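PDB 2ZOU: spondin-1 from Homo sapiens, which is a secreted extracellular-matrix glycoprotein, also called F-spondin, that probably acts in cell adhesion and carries a reeler domain. Local coordinates for residues Thr57-Glu63 with Cys119-Ser125; Tyr6-Ile10 with Glu66-Glu70. All coordinates share one frame; numbering follows the deposited sequence.

Interaction 1 of 2, residues Thr57-Glu63 with Cys119-Ser125; sequences TLIALRE and CVILKAS. With EDO (1,2-ethanediol), chain D; EDO (1,2-ethanediol), chain F.
Thr57-Glu63 and Cys119-Ser125 run antiparallel, their short axes at 158° and 4.5 Å apart at the closest, with Thr57, Ile59 and Leu61 in hydrogen-bonded pairs with Ser125, Lys123 and Ile121. The tightest rung goes from Ile121 N to Leu61 O at 2.7 Å, nearly straight and in the carbonyl plane; a further bond from Glu63 N to Cys119 O continues the ladder past the strand end. Leu58, Ala60, Val120, Leu122 and Ala124 share one face. There the small Ala60 CB receives Leu122 CD2 at 3.5 Å, with Val120 CG1 at 4.1 Å, and Trp110 and Leu26 of the facing strands pack on this surface. Just beyond the strand end, Glu63 crosses Ile121, whose side chain lies on the other face with Leu61 and Lys123: CG anti to the backbone N (chi1 -158°) and an extended chain lay Glu63 CG 3.8 Å from Ile121 CD1, while OE1 sits 3.4 Å from Cys119 CB and OE2 pairs with Lys143. With an alanine here, Lys143 would probably lose its carboxylate mate and Ile121 CD1 the chain lying against it. The arrangement is that of the central strand and its neighbour in the five-stranded sheet of the reeler beta-sandwich.

Interaction 2 of 2, residues Tyr6-Ile10 with Glu66-Glu70; sequences YCSRI and EGDKE. With EDO (1,2-ethanediol), chain C.
Tyr6 brings one edge of its ring to the loop Glu66-Glu70: CD1 lies 3.6 Å from Asp68 O, near the ring plane, and the hydroxyl OH comes within 3.7 Å of Glu70 CA. Its CG is anti to the backbone N (chi1 -176°), which carries the ring out to the Asp68-Glu70 backbone. The ring and the Glu70 carboxylate are almost perpendicular, 87° apart. Ile10 reaches the same loop with both branches. Its CD1 meets the backbone at Glu66 O (3.8 Å) and Asp68 N and also touches Asp68 CB, whereas CG2 approaches Glu66 OE1 at 3.7 Å. Cys7 CB adds a contact with Gly67 O at 3.9 Å. The contact thus joins two irregular loops of the reeler domain by van der Waals packing, one of them tied by the Cys7-Cys91 disulfide to the loop between strands 85-88 and 95-97. Cys7 SG stands 3.5 Å above one face of the Tyr6 ring, offset toward its rim, and Pro92 and Val93 also touch that tyrosine. In the partner loop, Asp72 accepts a hydrogen bond from Lys69 N and a weak one from Gly67 N, which fixes the backbone at these two residues. Farther out, Lys69 NZ forms a salt bridge with Asp68 OD2 at 3.0 Å.

Overall arrangement
Both contacts lie within the reeler domain, their centres about 11 Å apart. Interaction 1 joins strands 55-62 and 120-127 near the centre of the chain, inside a five-stranded antiparallel sheet; interaction 2 lies farther out, about 14 Å from that centre, among loops. The segments alternate along the chain in the order 6-10, 57-63, 66-70 and 119-125, and the second and third are separated by only two residues, so the loop of interaction 2 leaves directly from the strand of interaction 1. They touch where Leu61 packs on Glu66 and Gly67. Cys7-Cys91 joins the N-terminal loop to the loop after strand 85-88, and Cys119-Cys145 ties the start of strand 120-127 to the end of its neighbour 131-144.

Interaction 1 of 2, residues Thr57-Glu63 with Cys119-Ser125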
ATOM      1  N   THR A  57      -6.913   2.409   0.460  1.00 11.47           N
ATOM      2  CA  THR A  57      -6.026   2.606   1.594  1.00 11.84           C
ATOM      3  C   THR A  57      -4.795   1.758   1.369  1.00 11.96           C
ATOM      4  O   THR A  57      -4.903   0.594   1.002  1.00 11.75           O
ATOM      5  CB  THR A  57      -6.676   2.172   2.910  1.00 12.38           C
ATOM      6  OG1 THR A  57      -7.934   2.837   3.067  1.00 15.93           O
ATOM      7  CG2 THR A  57      -5.772   2.541   4.084  1.00 14.50           C
ATOM      8  N   LEU A  58      -3.633   2.339   1.622  1.00 11.16           N
ATOM      9  CA  LEU A  58      -2.369   1.682   1.392  1.00 10.88           C
ATOM     10  C   LEU A  58      -1.464   1.828   2.616  1.00 10.44           C
ATOM     11  O   LEU A  58      -1.261   2.949   3.098  1.00 10.35           O
ATOM     12  CB  LEU A  58      -1.703   2.289   0.148  1.00 11.48           C
ATOM     13  CG  LEU A  58      -0.240   1.946  -0.103  1.00 12.21           C
ATOM     14  CD1 LEU A  58      -0.075   0.470  -0.351  1.00 13.18           C
ATOM     15  CD2 LEU A  58       0.324   2.752  -1.255  1.00 12.89           C
ATOM     16  N   ILE A  59      -0.930   0.699   3.106  1.00  9.93           N
ATOM     17  CA  ILE A  59      -0.023   0.691   4.275  1.00 10.43           C
ATOM     18  C   ILE A  59       1.191  -0.195   4.031  1.00 10.62           C
ATOM     19  O   ILE A  59       1.215  -0.985   3.088  1.00 10.99           O
ATOM     20  CB  ILE A  59      -0.764   0.269   5.579  1.00 10.51           C
ATOM     21  CG1 ILE A  59      -1.358  -1.135   5.424  1.00 11.65           C
ATOM     22  CG2 ILE A  59      -1.818   1.317   5.935  1.00 10.71           C
ATOM     23  CD1 ILE A  59      -2.059  -1.647   6.681  1.00 12.31           C
ATOM     24  N   ALA A  60       2.219  -0.023   4.864  1.00 10.09           N
ATOM     25  CA  ALA A  60       3.399  -0.880   4.846  1.00 10.26           C
ATOM     26  C   ALA A  60       3.660  -1.328   6.277  1.00 10.51           C
ATOM     27  O   ALA A  60       3.916  -0.485   7.136  1.00 10.76           O
ATOM     28  CB  ALA A  60       4.591  -0.110   4.319  1.00 10.84           C
ATOM     29  N   LEU A  61       3.596  -2.635   6.520  1.00 10.33           N
ATOM     30  CA  LEU A  61       3.688  -3.195   7.875  1.00 10.17           C
ATOM     31  C   LEU A  61       4.859  -4.129   8.010  1.00 10.27           C
ATOM     32  O   LEU A  61       5.154  -4.903   7.099  1.00 10.84           O
ATOM     33  CB  LEU A  61       2.424  -3.984   8.206  1.00 11.09           C
ATOM     34  CG  LEU A  61       1.108  -3.211   8.221  1.00 10.69           C
ATOM     35  CD1 LEU A  61      -0.040  -4.146   8.629  1.00 13.62           C
ATOM     36  CD2 LEU A  61       1.196  -2.018   9.180  1.00 14.25           C
ATOM     37  N   ARG A  62       5.506  -4.118   9.174  1.00  9.76           N
ATOM     38  CA  ARG A  62       6.395  -5.202   9.503  1.00 10.64           C
ATOM     39  C   ARG A  62       5.564  -6.474   9.458  1.00 10.88           C
ATOM     40  O   ARG A  62       4.412  -6.480   9.910  1.00 11.67           O
ATOM     41  CB  ARG A  62       6.963  -4.985  10.907  1.00 10.48           C
ATOM     42  CG  ARG A  62       7.892  -3.777  10.980  1.00 12.01           C
ATOM     43  CD  ARG A  62       8.680  -3.813  12.273  1.00 15.50           C
ATOM     44  NE  ARG A  62       9.454  -2.596  12.482  1.00 18.74           N
ATOM     45  CZ  ARG A  62      10.606  -2.556  13.149  1.00 20.08           C
ATOM     46  NH1 ARG A  62      11.130  -3.668  13.646  1.00 22.38           N
ATOM     47  NH2 ARG A  62      11.245  -1.404  13.304  1.00 22.29           N
ATOM     48  N   GLU A  63       6.128  -7.545   8.916  1.00 11.63           N
ATOM     49  CA  GLU A  63       5.402  -8.819   8.855  1.00 13.07           C
ATOM     50  C   GLU A  63       4.900  -9.301  10.221  1.00 12.30           C
ATOM     51  O   GLU A  63       5.567  -9.116  11.246  1.00 12.00           O
ATOM     52  CB  GLU A  63       6.246  -9.910   8.203  1.00 13.32           C
ATOM     53  CG  GLU A  63       5.385 -11.044   7.640  1.00 16.07           C
ATOM     54  CD  GLU A  63       6.171 -12.084   6.860  1.00 16.52           C
ATOM     55  OE1 GLU A  63       7.422 -12.096   6.961  1.00 21.86           O
ATOM     56  OE2 GLU A  63       5.520 -12.894   6.155  1.00 20.45           O
ATOM     57  N   CYS A 119      11.190  -8.298   7.162  1.00 12.71           N
ATOM     58  CA  CYS A 119      10.250  -8.373   6.050  1.00 12.94           C
ATOM     59  C   CYS A 119       9.135  -7.367   6.220  1.00 12.18           C
ATOM     60  O   CYS A 119       8.587  -7.217   7.308  1.00 11.85           O
ATOM     61  CB  CYS A 119       9.666  -9.781   5.926  1.00 13.99           C
ATOM     62  SG  CYS A 119      10.882 -11.019   5.429  1.00 20.04           S
ATOM     63  N   VAL A 120       8.799  -6.695   5.122  1.00 11.22           N
ATOM     64  CA  VAL A 120       7.743  -5.695   5.104  1.00 11.31           C
ATOM     65  C   VAL A 120       6.616  -6.160   4.159  1.00 10.85           C
ATOM     66  O   VAL A 120       6.875  -6.728   3.098  1.00 12.00           O
ATOM     67  CB  VAL A 120       8.287  -4.332   4.632  1.00 11.70           C
ATOM     68  CG1 VAL A 120       7.154  -3.344   4.383  1.00 13.21           C
ATOM     69  CG2 VAL A 120       9.283  -3.789   5.645  1.00 11.84           C
ATOM     70  N   ILE A 121       5.375  -5.932   4.576  1.00 10.30           N
ATOM     71  CA  ILE A 121       4.205  -6.242   3.754  1.00 10.63           C
ATOM     72  C   ILE A 121       3.523  -4.960   3.337  1.00 11.49           C
ATOM     73  O   ILE A 121       2.990  -4.219   4.178  1.00 11.36           O
ATOM     74  CB  ILE A 121       3.162  -7.110   4.510  1.00 10.72           C
ATOM     75  CG1 ILE A 121       3.813  -8.277   5.273  1.00 12.34           C
ATOM     76  CG2 ILE A 121       2.097  -7.603   3.532  1.00 11.75           C
ATOM     77  CD1 ILE A 121       4.457  -9.352   4.395  1.00 13.96           C
ATOM     78  N   LEU A 122       3.548  -4.693   2.031  1.00 11.93           N
ATOM     79  CA  LEU A 122       2.802  -3.595   1.454  1.00 12.84           C
ATOM     80  C   LEU A 122       1.426  -4.128   1.161  1.00 12.88           C
ATOM     81  O   LEU A 122       1.318  -5.162   0.509  1.00 13.98           O
ATOM     82  CB  LEU A 122       3.455  -3.134   0.145  1.00 13.59           C
ATOM     83  CG  LEU A 122       4.887  -2.599   0.270  1.00 15.19           C
ATOM     84  CD1 LEU A 122       5.506  -2.393  -1.105  1.00 18.07           C
ATOM     85  CD2 LEU A 122       4.858  -1.295   1.017  1.00 17.52           C
ATOM     86  N   LYS A 123       0.395  -3.429   1.619  1.00 11.99           N
ATOM     87  CA  LYS A 123      -0.984  -3.928   1.546  1.00 13.71           C
ATOM     88  C   LYS A 123      -1.969  -2.825   1.206  1.00 12.72           C
ATOM     89  O   LYS A 123      -1.878  -1.717   1.721  1.00 12.12           O
ATOM     90  CB  LYS A 123      -1.411  -4.512   2.897  1.00 15.18           C
ATOM     91  CG  LYS A 123      -1.032  -5.945   3.163  1.00 19.84           C
ATOM     92  CD  LYS A 123      -1.075  -6.239   4.651  1.00 22.99           C
ATOM     93  CE  LYS A 123      -2.477  -6.360   5.178  1.00 24.13           C
ATOM     94  NZ  LYS A 123      -2.443  -6.966   6.547  1.00 24.59           N
ATOM     95  N   ALA A 124      -2.947  -3.142   0.364  1.00 11.81           N
ATOM     96  CA  ALA A 124      -3.969  -2.186   0.004  1.00 11.21           C
ATOM     97  C   ALA A 124      -5.364  -2.765   0.115  1.00 11.44           C
ATOM     98  O   ALA A 124      -5.567  -3.971   0.014  1.00 11.66           O
ATOM     99  CB  ALA A 124      -3.732  -1.671  -1.395  1.00 11.61           C
ATOM    100  N   SER A 125      -6.312  -1.869   0.337  1.00 11.39           N
ATOM    101  CA  SER A 125      -7.736  -2.145   0.302  1.00 11.82           C
ATOM    102  C   SER A 125      -8.350  -1.149  -0.660  1.00 11.46           C
ATOM    103  O   SER A 125      -7.869  -0.012  -0.746  1.00 11.97           O
ATOM    104  CB  SER A 125      -8.316  -1.967   1.704  0.65 11.43           C
ATOM    105  OG  SER A 125      -9.722  -2.049   1.683  0.65 10.45           O
TER
HETATM  106  C1  EDO D   4     -11.867   0.759   1.550  1.00 27.25           C
HETATM  107  O1  EDO D   4     -11.172   0.015   2.557  1.00 28.24           O
HETATM  108  C2  EDO D   4     -10.863   1.544   0.717  1.00 27.34           C
HETATM  109  O2  EDO D   4     -10.090   2.409   1.565  1.00 25.76           O
HETATM  110  C1  EDO F   6      -6.538  -7.676  -0.889  1.00 31.59           C
HETATM  111  O1  EDO F   6      -6.887  -6.387  -0.381  1.00 32.71           O
HETATM  112  C2  EDO F   6      -7.773  -8.476  -1.267  1.00 32.01           C
HETATM  113  O2  EDO F   6      -7.482  -9.319  -2.383  1.00 31.00           O

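Interaction 2 of 2, residues Tyr6-Ile10 with Glu66-Glu70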
ATOM      1  N   TYR A   6      -6.227   4.963  17.104  1.00 23.46           N
ATOM      2  CA  TYR A   6      -5.096   5.017  16.122  1.00 23.98           C
ATOM      3  C   TYR A   6      -5.236   3.925  15.058  1.00 24.03           C
ATOM      4  O   TYR A   6      -5.170   2.732  15.370  1.00 23.62           O
ATOM      5  CB  TYR A   6      -3.733   4.914  16.836  1.00 24.23           C
ATOM      6  CG  TYR A   6      -2.517   5.060  15.927  1.00 24.98           C
ATOM      7  CD1 TYR A   6      -1.839   3.934  15.445  1.00 25.78           C
ATOM      8  CD2 TYR A   6      -2.044   6.321  15.550  1.00 25.39           C
ATOM      9  CE1 TYR A   6      -0.725   4.058  14.608  1.00 25.12           C
ATOM     10  CE2 TYR A   6      -0.929   6.457  14.709  1.00 25.03           C
ATOM     11  CZ  TYR A   6      -0.276   5.322  14.245  1.00 25.35           C
ATOM     12  OH  TYR A   6       0.824   5.447  13.425  1.00 25.73           O
ATOM     13  N   CYS A   7      -5.457   4.362  13.817  1.00 24.13           N
ATOM     14  CA  CYS A   7      -5.482   3.504  12.614  1.00 24.56           C
ATOM     15  C   CYS A   7      -6.545   2.399  12.462  1.00 26.00           C
ATOM     16  O   CYS A   7      -6.307   1.246  12.804  1.00 26.29           O
ATOM     17  CB  CYS A   7      -4.101   2.898  12.349  1.00 23.98           C
ATOM     18  SG  CYS A   7      -2.875   4.091  11.790  1.00 20.10           S
ATOM     19  N   SER A   8      -7.680   2.740  11.864  1.00 27.35           N
ATOM     20  CA  SER A   8      -8.645   1.725  11.450  1.00 28.48           C
ATOM     21  C   SER A   8      -9.138   1.957  10.011  1.00 28.69           C
ATOM     22  O   SER A   8      -9.971   2.835   9.800  1.00 28.93           O
ATOM     23  CB  SER A   8      -9.825   1.675  12.424  1.00 28.50           C
ATOM     24  OG  SER A   8     -10.499   2.921  12.449  1.00 30.35           O
ATOM     25  N   ARG A   9      -8.640   1.223   9.005  1.00 29.09           N
ATOM     26  CA  ARG A   9      -7.505   0.260   9.018  1.00 29.33           C
ATOM     27  C   ARG A   9      -7.746  -1.131   9.623  1.00 29.20           C
ATOM     28  O   ARG A   9      -7.766  -2.124   8.891  1.00 28.88           O
ATOM     29  CB  ARG A   9      -6.185   0.896   9.522  1.00 29.76           C
ATOM     30  N   ILE A  10      -7.926  -1.204  10.940  1.00 29.01           N
ATOM     31  CA  ILE A  10      -8.218  -2.470  11.602  1.00 29.23           C
ATOM     32  C   ILE A  10      -9.653  -2.903  11.291  1.00 29.20           C
ATOM     33  O   ILE A  10     -10.581  -2.090  11.333  1.00 29.19           O
ATOM     34  CB  ILE A  10      -8.022  -2.393  13.149  1.00 29.10           C
ATOM     35  CG1 ILE A  10      -6.722  -1.659  13.527  1.00 29.18           C
ATOM     36  CG2 ILE A  10      -8.084  -3.790  13.778  1.00 29.84           C
ATOM     37  CD1 ILE A  10      -5.426  -2.363  13.135  1.00 29.29           C
ATOM     38  N   GLU A  66      -0.311  -6.303  13.161  1.00 16.82           N
ATOM     39  CA  GLU A  66      -1.660  -5.914  12.763  1.00 17.95           C
ATOM     40  C   GLU A  66      -1.746  -4.480  12.233  1.00 17.57           C
ATOM     41  O   GLU A  66      -2.597  -4.183  11.397  1.00 18.73           O
ATOM     42  CB  GLU A  66      -2.623  -6.089  13.942  1.00 18.01           C
ATOM     43  CG  GLU A  66      -4.051  -6.397  13.537  1.00 19.61           C
ATOM     44  CD  GLU A  66      -4.960  -6.700  14.716  1.00 19.43           C
ATOM     45  OE1 GLU A  66      -6.182  -6.842  14.481  1.00 23.71           O
ATOM     46  OE2 GLU A  66      -4.473  -6.805  15.869  1.00 21.20           O
ATOM     47  N   GLY A  67      -0.886  -3.596  12.736  1.00 16.99           N
ATOM     48  CA  GLY A  67      -0.901  -2.181  12.355  1.00 16.99           C
ATOM     49  C   GLY A  67      -1.504  -1.241  13.384  1.00 16.53           C
ATOM     50  O   GLY A  67      -1.636  -0.038  13.130  1.00 16.90           O
ATOM     51  N   ASP A  68      -1.861  -1.786  14.551  1.00 16.21           N
ATOM     52  CA  ASP A  68      -2.498  -1.004  15.605  1.00 16.14           C
ATOM     53  C   ASP A  68      -1.499  -0.162  16.407  1.00 16.06           C
ATOM     54  O   ASP A  68      -1.894   0.727  17.165  1.00 16.91           O
ATOM     55  CB  ASP A  68      -3.297  -1.919  16.551  1.00 16.08           C
ATOM     56  CG  ASP A  68      -2.431  -2.972  17.228  1.00 16.23           C
ATOM     57  OD1 ASP A  68      -1.837  -3.802  16.519  1.00 17.73           O
ATOM     58  OD2 ASP A  68      -2.354  -2.992  18.475  1.00 19.38           O
ATOM     59  N   LYS A  69      -0.211  -0.463  16.246  1.00 15.83           N
ATOM     60  CA  LYS A  69       0.857   0.289  16.892  1.00 15.49           C
ATOM     61  C   LYS A  69       1.676   1.034  15.849  1.00 15.11           C
ATOM     62  O   LYS A  69       1.893   0.543  14.757  1.00 14.61           O
ATOM     63  CB  LYS A  69       1.749  -0.644  17.713  1.00 16.05           C
ATOM     64  CG  LYS A  69       1.009  -1.280  18.887  1.00 18.28           C
ATOM     65  CD  LYS A  69       1.860  -2.280  19.630  1.00 23.34           C
ATOM     66  CE  LYS A  69       1.014  -3.070  20.622  1.00 25.10           C
ATOM     67  NZ  LYS A  69       0.062  -4.022  19.953  1.00 26.98           N
ATOM     68  N   GLU A  70       2.130   2.223  16.230  1.00 14.99           N
ATOM     69  CA  GLU A  70       2.927   3.077  15.371  1.00 14.52           C
ATOM     70  C   GLU A  70       4.129   2.326  14.808  1.00 13.72           C
ATOM     71  O   GLU A  70       4.417   2.394  13.614  1.00 12.57           O
ATOM     72  CB  GLU A  70       3.390   4.259  16.203  1.00 15.52           C
ATOM     73  CG  GLU A  70       4.277   5.237  15.480  1.00 17.51           C
ATOM     74  CD  GLU A  70       4.667   6.366  16.394  1.00 21.09           C
ATOM     75  OE1 GLU A  70       5.384   6.113  17.392  1.00 21.44           O
ATOM     76  OE2 GLU A  70       4.227   7.504  16.126  1.00 24.25           O
TER
HETATM   77  C1  EDO C   2       0.097  -6.209  16.055  1.00 25.25           C
HETATM   78  O1  EDO C   2       0.669  -7.502  15.859  1.00 24.83           O
HETATM   79  C2  EDO C   2       1.139  -5.286  16.650  1.00 25.24           C
HETATM   80  O2  EDO C   2       0.520  -4.086  17.100  1.00 26.87           O